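Side-chain contacts in uncharacterized protein (Bacteroides eggerthii DSM 20697, PDB 4ECO), which is of unknown function but carries leucine-rich repeats, a solenoid architecture that commonly serves in binding other proteins: residues T148-D153 against E336-Q341; D293-L298 against N315-F320. All blocks are in the same frame, centred on the assembly; numbering follows the deposited sequence.

Interaction 1: residues T148-D153 against E336-Q341; sequences TFVDYD and ECLYNQ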
loop_
_atom_site.group_PDB
_atom_site.type_symbol
_atom_site.label_atom_id
_atom_site.label_comp_id
_atom_site.label_asym_id
_atom_site.label_seq_id
_atom_site.Cartn_x
_atom_site.Cartn_y
_atom_site.Cartn_z
ATOM N N THR A 148 5.528 3.648 2.377
ATOM C CA THR A 148 4.997 4.978 2.690
ATOM C C THR A 148 3.586 5.225 2.156
ATOM O O THR A 148 2.764 5.790 2.899
ATOM C CB THR A 148 5.923 6.085 2.148
ATOM O OG1 THR A 148 7.250 5.761 2.518
ATOM C CG2 THR A 148 5.579 7.484 2.702
ATOM N N PHE A 149 3.330 4.867 0.878
ATOM C CA PHE A 149 2.061 5.199 0.252
ATOM C C PHE A 149 1.197 4.030 -0.202
ATOM O O PHE A 149 0.059 4.288 -0.635
ATOM C CB PHE A 149 2.343 6.048 -1.001
ATOM C CG PHE A 149 3.095 7.331 -0.749
ATOM C CD1 PHE A 149 2.446 8.446 -0.219
ATOM C CD2 PHE A 149 4.455 7.425 -1.034
ATOM C CE1 PHE A 149 3.137 9.630 0.006
ATOM C CE2 PHE A 149 5.140 8.614 -0.832
ATOM C CZ PHE A 149 4.477 9.709 -0.308
ATOM N N VAL A 150 1.707 2.770 -0.163
ATOM C CA VAL A 150 0.945 1.664 -0.757
ATOM C C VAL A 150 0.572 0.565 0.278
ATOM O O VAL A 150 -0.593 0.125 0.312
ATOM C CB VAL A 150 1.724 1.044 -1.962
ATOM C CG1 VAL A 150 0.866 0.062 -2.732
ATOM C CG2 VAL A 150 2.262 2.117 -2.903
ATOM N N ASP A 151 1.549 0.092 1.062
ATOM C CA ASP A 151 1.319 -0.972 2.048
ATOM C C ASP A 151 0.272 -0.597 3.062
ATOM O O ASP A 151 0.259 0.538 3.558
ATOM C CB ASP A 151 2.604 -1.335 2.793
ATOM C CG ASP A 151 3.541 -2.222 2.019
ATOM O OD1 ASP A 151 3.074 -2.879 1.037
ATOM O OD2 ASP A 151 4.728 -2.301 2.408
ATOM N N TYR A 152 -0.618 -1.572 3.330
ATOM C CA TYR A 152 -1.759 -1.473 4.248
ATOM C C TYR A 152 -2.189 -2.889 4.701
ATOM O O TYR A 152 -2.119 -3.829 3.889
ATOM C CB TYR A 152 -2.900 -0.741 3.510
ATOM C CG TYR A 152 -4.146 -0.387 4.294
ATOM C CD1 TYR A 152 -4.150 0.683 5.187
ATOM C CD2 TYR A 152 -5.368 -0.982 3.996
ATOM C CE1 TYR A 152 -5.316 1.068 5.852
ATOM C CE2 TYR A 152 -6.538 -0.599 4.648
ATOM C CZ TYR A 152 -6.510 0.432 5.565
ATOM O OH TYR A 152 -7.672 0.795 6.189
ATOM N N ASP A 153 -2.645 -3.043 5.968
ATOM C CA ASP A 153 -3.144 -4.325 6.444
ATOM C C ASP A 153 -4.684 -4.362 6.257
ATOM O O ASP A 153 -5.396 -3.639 6.964
ATOM C CB ASP A 153 -2.736 -4.597 7.899
ATOM C CG ASP A 153 -3.041 -5.989 8.435
ATOM O OD1 ASP A 153 -3.532 -6.856 7.641
ATOM O OD2 ASP A 153 -2.772 -6.230 9.638
ATOM N N GLU A 336 1.550 -1.023 -8.809
ATOM C CA GLU A 336 0.581 -0.282 -8.005
ATOM C C GLU A 336 -0.013 0.803 -8.915
ATOM O O GLU A 336 0.732 1.488 -9.634
ATOM C CB GLU A 336 1.151 0.257 -6.653
ATOM C CG GLU A 336 1.996 1.536 -6.653
ATOM C CD GLU A 336 1.271 2.865 -6.791
ATOM O OE1 GLU A 336 0.039 2.907 -6.575
ATOM O OE2 GLU A 336 1.939 3.873 -7.110
ATOM N N CYS A 337 -1.366 0.896 -8.931
ATOM C CA CYS A 337 -2.136 1.864 -9.723
ATOM C C CYS A 337 -3.165 2.574 -8.836
ATOM O O CYS A 337 -4.250 2.918 -9.317
ATOM C CB CYS A 337 -2.815 1.201 -10.919
ATOM S SG CYS A 337 -1.740 0.137 -11.896
ATOM N N LEU A 338 -2.832 2.795 -7.556
ATOM C CA LEU A 338 -3.698 3.511 -6.627
ATOM C C LEU A 338 -4.149 4.843 -7.197
ATOM O O LEU A 338 -3.345 5.554 -7.793
ATOM C CB LEU A 338 -2.966 3.767 -5.312
ATOM C CG LEU A 338 -2.833 2.607 -4.346
ATOM C CD1 LEU A 338 -1.671 2.847 -3.406
ATOM C CD2 LEU A 338 -4.079 2.454 -3.519
ATOM N N TYR A 339 -5.429 5.166 -7.049
ATOM C CA TYR A 339 -6.032 6.429 -7.447
ATOM C C TYR A 339 -5.734 6.781 -8.899
ATOM O O TYR A 339 -5.037 7.758 -9.203
ATOM C CB TYR A 339 -5.586 7.578 -6.520
ATOM C CG TYR A 339 -5.788 7.289 -5.054
ATOM C CD1 TYR A 339 -7.019 7.502 -4.446
ATOM C CD2 TYR A 339 -4.750 6.808 -4.270
ATOM C CE1 TYR A 339 -7.206 7.253 -3.084
ATOM C CE2 TYR A 339 -4.926 6.553 -2.909
ATOM C CZ TYR A 339 -6.155 6.785 -2.318
ATOM O OH TYR A 339 -6.323 6.547 -0.974
ATOM N N ASN A 340 -6.280 5.972 -9.792
ATOM C CA ASN A 340 -6.245 6.191 -11.231
ATOM C C ASN A 340 -7.708 6.267 -11.671
ATOM O O ASN A 340 -8.572 6.486 -10.821
ATOM C CB ASN A 340 -5.425 5.102 -11.956
ATOM C CG ASN A 340 -3.958 5.423 -12.134
ATOM O OD1 ASN A 340 -3.555 6.024 -13.137
ATOM N ND2 ASN A 340 -3.117 4.964 -11.207
ATOM N N GLN A 341 -8.002 6.064 -12.953
ATOM C CA GLN A 341 -9.371 6.086 -13.449
ATOM C C GLN A 341 -9.669 4.797 -14.191
ATOM O O GLN A 341 -10.447 4.809 -15.157
ATOM C CB GLN A 341 -9.550 7.282 -14.382
ATOM C CG GLN A 341 -9.666 8.641 -13.733
ATOM C CD GLN A 341 -10.012 9.614 -14.837
ATOM O OE1 GLN A 341 -9.127 10.128 -15.530
ATOM N NE2 GLN A 341 -11.315 9.784 -15.117
#
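V150 meets E336 and L338 with the two methyls of its forked side chain, and it crosses each of the other two side chains at a slant rather than running alongside. CG2 of V150 lies 3.8 Å from CG of E336 and CG1 of V150 lies 3.9 Å from CB of E336, so the valine methyls pack mainly on the aliphatic part of the glutamate. CG1 of V150 is 3.8 Å from CD1 of L338, and that same leucine methyl comes within 3.6 Å of the backbone O of F149, in helix 144-149.

E336 closes strand 334-336, one rung of the parallel strands of the leucine-rich-repeat solenoid, and L338 follows in the loop after it; helix 144-149 lies in the long excursion between the paired strands 109-111 and 210-214. With CG between the backbone N and carbonyl carbon (chi1 80°) and a second bend at chi2 (77°), the glutamate curls back on its own chain. OE1 accepts the backbone N-H of L338 (N to OE1 3.0 Å, N-H...O angle 148°), while OE2 takes N-H of G313 from the preceding loop. Replaced by alanine, E336 would lose its carboxylate, which would probably deprive the N-H groups of L338 and G313 of this acceptor and thin the packing on V150 CG2.

Interaction 2: residues D293-L298 against N315-F320; sequences DDWQAL and NNLKTF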
loop_
_atom_site.group_PDB
_atom_site.type_symbol
_atom_site.label_atom_id
_atom_site.label_comp_id
_atom_site.label_asym_id
_atom_site.label_seq_id
_atom_site.Cartn_x
_atom_site.Cartn_y
_atom_site.Cartn_z
ATOM N N ASP A 293 -0.052 4.967 -23.518
ATOM C CA ASP A 293 0.825 4.929 -24.685
ATOM C C ASP A 293 2.318 4.944 -24.281
ATOM O O ASP A 293 3.089 4.167 -24.846
ATOM C CB ASP A 293 0.495 6.098 -25.627
ATOM C CG ASP A 293 -0.814 5.912 -26.391
ATOM O OD1 ASP A 293 -1.254 4.740 -26.560
ATOM O OD2 ASP A 293 -1.377 6.931 -26.868
ATOM N N ASP A 294 2.708 5.768 -23.284
ATOM C CA ASP A 294 4.093 5.826 -22.790
ATOM C C ASP A 294 4.463 4.499 -22.104
ATOM O O ASP A 294 5.564 3.981 -22.351
ATOM C CB ASP A 294 4.320 7.016 -21.837
ATOM C CG ASP A 294 4.247 8.395 -22.477
ATOM O OD1 ASP A 294 4.817 8.573 -23.598
ATOM O OD2 ASP A 294 3.713 9.322 -21.824
ATOM N N TRP A 295 3.532 3.935 -21.278
ATOM C CA TRP A 295 3.711 2.628 -20.624
ATOM C C TRP A 295 3.873 1.550 -21.710
ATOM O O TRP A 295 4.842 0.776 -21.637
ATOM C CB TRP A 295 2.539 2.309 -19.673
ATOM C CG TRP A 295 2.628 1.019 -18.882
ATOM C CD1 TRP A 295 3.585 0.051 -18.974
ATOM C CD2 TRP A 295 1.671 0.542 -17.907
ATOM N NE1 TRP A 295 3.298 -0.990 -18.110
ATOM C CE2 TRP A 295 2.128 -0.719 -17.451
ATOM C CE3 TRP A 295 0.467 1.056 -17.380
ATOM C CZ2 TRP A 295 1.424 -1.472 -16.493
ATOM C CZ3 TRP A 295 -0.212 0.323 -16.417
ATOM C CH2 TRP A 295 0.264 -0.926 -15.986
ATOM N N GLN A 296 2.991 1.566 -22.758
ATOM C CA GLN A 296 3.031 0.593 -23.850
ATOM C C GLN A 296 4.376 0.620 -24.527
ATOM O O GLN A 296 4.971 -0.438 -24.755
ATOM C CB GLN A 296 1.908 0.829 -24.873
ATOM C CG GLN A 296 1.681 -0.385 -25.780
ATOM C CD GLN A 296 0.329 -0.421 -26.459
ATOM O OE1 GLN A 296 -0.748 -0.533 -25.838
ATOM N NE2 GLN A 296 0.378 -0.441 -27.765
ATOM N N ALA A 297 4.866 1.845 -24.810
ATOM C CA ALA A 297 6.145 2.118 -25.461
ATOM C C ALA A 297 7.300 1.510 -24.659
ATOM O O ALA A 297 8.205 0.918 -25.254
ATOM C CB ALA A 297 6.333 3.613 -25.618
ATOM N N LEU A 298 7.235 1.618 -23.304
ATOM C CA LEU A 298 8.231 1.051 -22.401
ATOM C C LEU A 298 8.249 -0.484 -22.517
ATOM O O LEU A 298 9.329 -1.053 -22.701
ATOM C CB LEU A 298 7.986 1.493 -20.953
ATOM C CG LEU A 298 8.437 2.910 -20.603
ATOM C CD1 LEU A 298 7.804 3.383 -19.324
ATOM C CD2 LEU A 298 9.934 3.000 -20.519
ATOM N N ASN A 315 -2.585 8.845 -10.975
ATOM C CA ASN A 315 -2.501 9.203 -12.370
ATOM C C ASN A 315 -3.898 9.148 -12.993
ATOM O O ASN A 315 -4.881 9.008 -12.254
ATOM C CB ASN A 315 -1.492 8.293 -13.089
ATOM C CG ASN A 315 -0.066 8.764 -12.947
ATOM O OD1 ASN A 315 0.270 9.925 -13.231
ATOM N ND2 ASN A 315 0.826 7.852 -12.595
ATOM N N ASN A 316 -3.998 9.302 -14.332
ATOM C CA ASN A 316 -5.285 9.353 -15.000
ATOM C C ASN A 316 -5.582 8.137 -15.898
ATOM O O ASN A 316 -6.528 8.219 -16.703
ATOM C CB ASN A 316 -5.343 10.617 -15.846
ATOM C CG ASN A 316 -5.155 11.898 -15.083
ATOM O OD1 ASN A 316 -5.826 12.195 -14.070
ATOM N ND2 ASN A 316 -4.243 12.703 -15.578
ATOM N N LEU A 317 -4.831 7.014 -15.756
ATOM C CA LEU A 317 -5.017 5.808 -16.577
ATOM C C LEU A 317 -6.458 5.318 -16.603
ATOM O O LEU A 317 -7.039 5.134 -15.536
ATOM C CB LEU A 317 -4.149 4.650 -16.077
ATOM C CG LEU A 317 -2.651 4.752 -16.206
ATOM C CD1 LEU A 317 -1.975 3.672 -15.346
ATOM C CD2 LEU A 317 -2.227 4.661 -17.665
ATOM N N LYS A 318 -7.033 5.101 -17.802
ATOM C CA LYS A 318 -8.392 4.551 -17.920
ATOM C C LYS A 318 -8.308 3.048 -18.177
ATOM O O LYS A 318 -9.258 2.332 -17.902
ATOM C CB LYS A 318 -9.224 5.264 -19.002
ATOM C CG LYS A 318 -9.855 6.559 -18.509
ATOM C CD LYS A 318 -10.427 7.329 -19.671
ATOM C CE LYS A 318 -10.681 8.775 -19.332
ATOM N NZ LYS A 318 -10.747 9.618 -20.566
ATOM N N THR A 319 -7.150 2.573 -18.651
ATOM C CA THR A 319 -6.867 1.153 -18.912
ATOM C C THR A 319 -5.345 0.977 -19.024
ATOM O O THR A 319 -4.605 1.958 -19.028
ATOM C CB THR A 319 -7.619 0.631 -20.185
ATOM O OG1 THR A 319 -7.629 -0.808 -20.221
ATOM C CG2 THR A 319 -7.052 1.187 -21.483
ATOM N N PHE A 320 -4.904 -0.284 -19.117
ATOM C CA PHE A 320 -3.515 -0.702 -19.293
ATOM C C PHE A 320 -3.194 -0.830 -20.753
ATOM O O PHE A 320 -4.127 -1.034 -21.539
ATOM C CB PHE A 320 -3.288 -2.089 -18.625
ATOM C CG PHE A 320 -3.317 -2.206 -17.121
ATOM C CD1 PHE A 320 -3.420 -1.076 -16.317
ATOM C CD2 PHE A 320 -3.206 -3.444 -16.508
ATOM C CE1 PHE A 320 -3.420 -1.185 -14.932
ATOM C CE2 PHE A 320 -3.212 -3.551 -15.119
ATOM C CZ PHE A 320 -3.318 -2.419 -14.340
#
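W295 projects its indole from helix 288-300 with CG opposite the backbone N (chi1 -177°), which carries the six-membered ring toward L317 and F320. In F320, CG stands opposite the carbonyl carbon and beside the backbone N (chi1 -70°), which turns one face of the phenyl ring to the indole, and the three side chains converge at the benzo end of W295.

The centroids of the W295 six-membered ring and the F320 ring are 4.9 Å apart, and the two rings meet at an intermediate tilt, with 56° between their planes. CH2 of W295 sits over one face of the phenyl ring, displaced toward its rim, and the closest approach is CZ3 of W295 to CD1 of F320, at 3.5 Å. L317 comes from another direction: its CD1 reaches the indole edge near the ring plane, 3.9 Å from W295 CZ3, and the two side chains cross at about a right angle.

In the leucine-rich-repeat solenoid, helix 288-300 precedes strand 309-311, and the loop that leads away from that strand contains 315-320. The indole therefore packs helix 288-300 against the loop after strand 309-311; all three touching residues are buried. L335 of the next strand, 334-336, touches both W295 and F320, M329 adds to the surroundings of the indole, and L326 of helix 323-326 packs on F320. Nearer the outside, K318 pairs with E289 of the helix in a salt bridge, and OE1 of Q296 accepts the backbone N-H of V322 and also bonds NZ of K292.

Overall arrangement
From the N terminus, the chain first passes 148-153, which starts in helix 144-149 and runs on as loop, then several repeat strands to helix 288-300, strand 309-311 and the loop with 315-320, where interaction 2 closes a short loop with 16 residues between its segments. At 336-341 interaction 1 closes a much longer loop of 182 intervening residues that encloses the whole of interaction 2; the two do not cross. Their centres are about 17 Å apart, yet successive loops join them: Q341 N lies 2.9 Å from L317 O and N340 OD1 3.1 Å from L317 N, both probable hydrogen bonds. Interaction 1 ties helix 144-149 to the solenoid, interaction 2 helix 288-300 to a following loop.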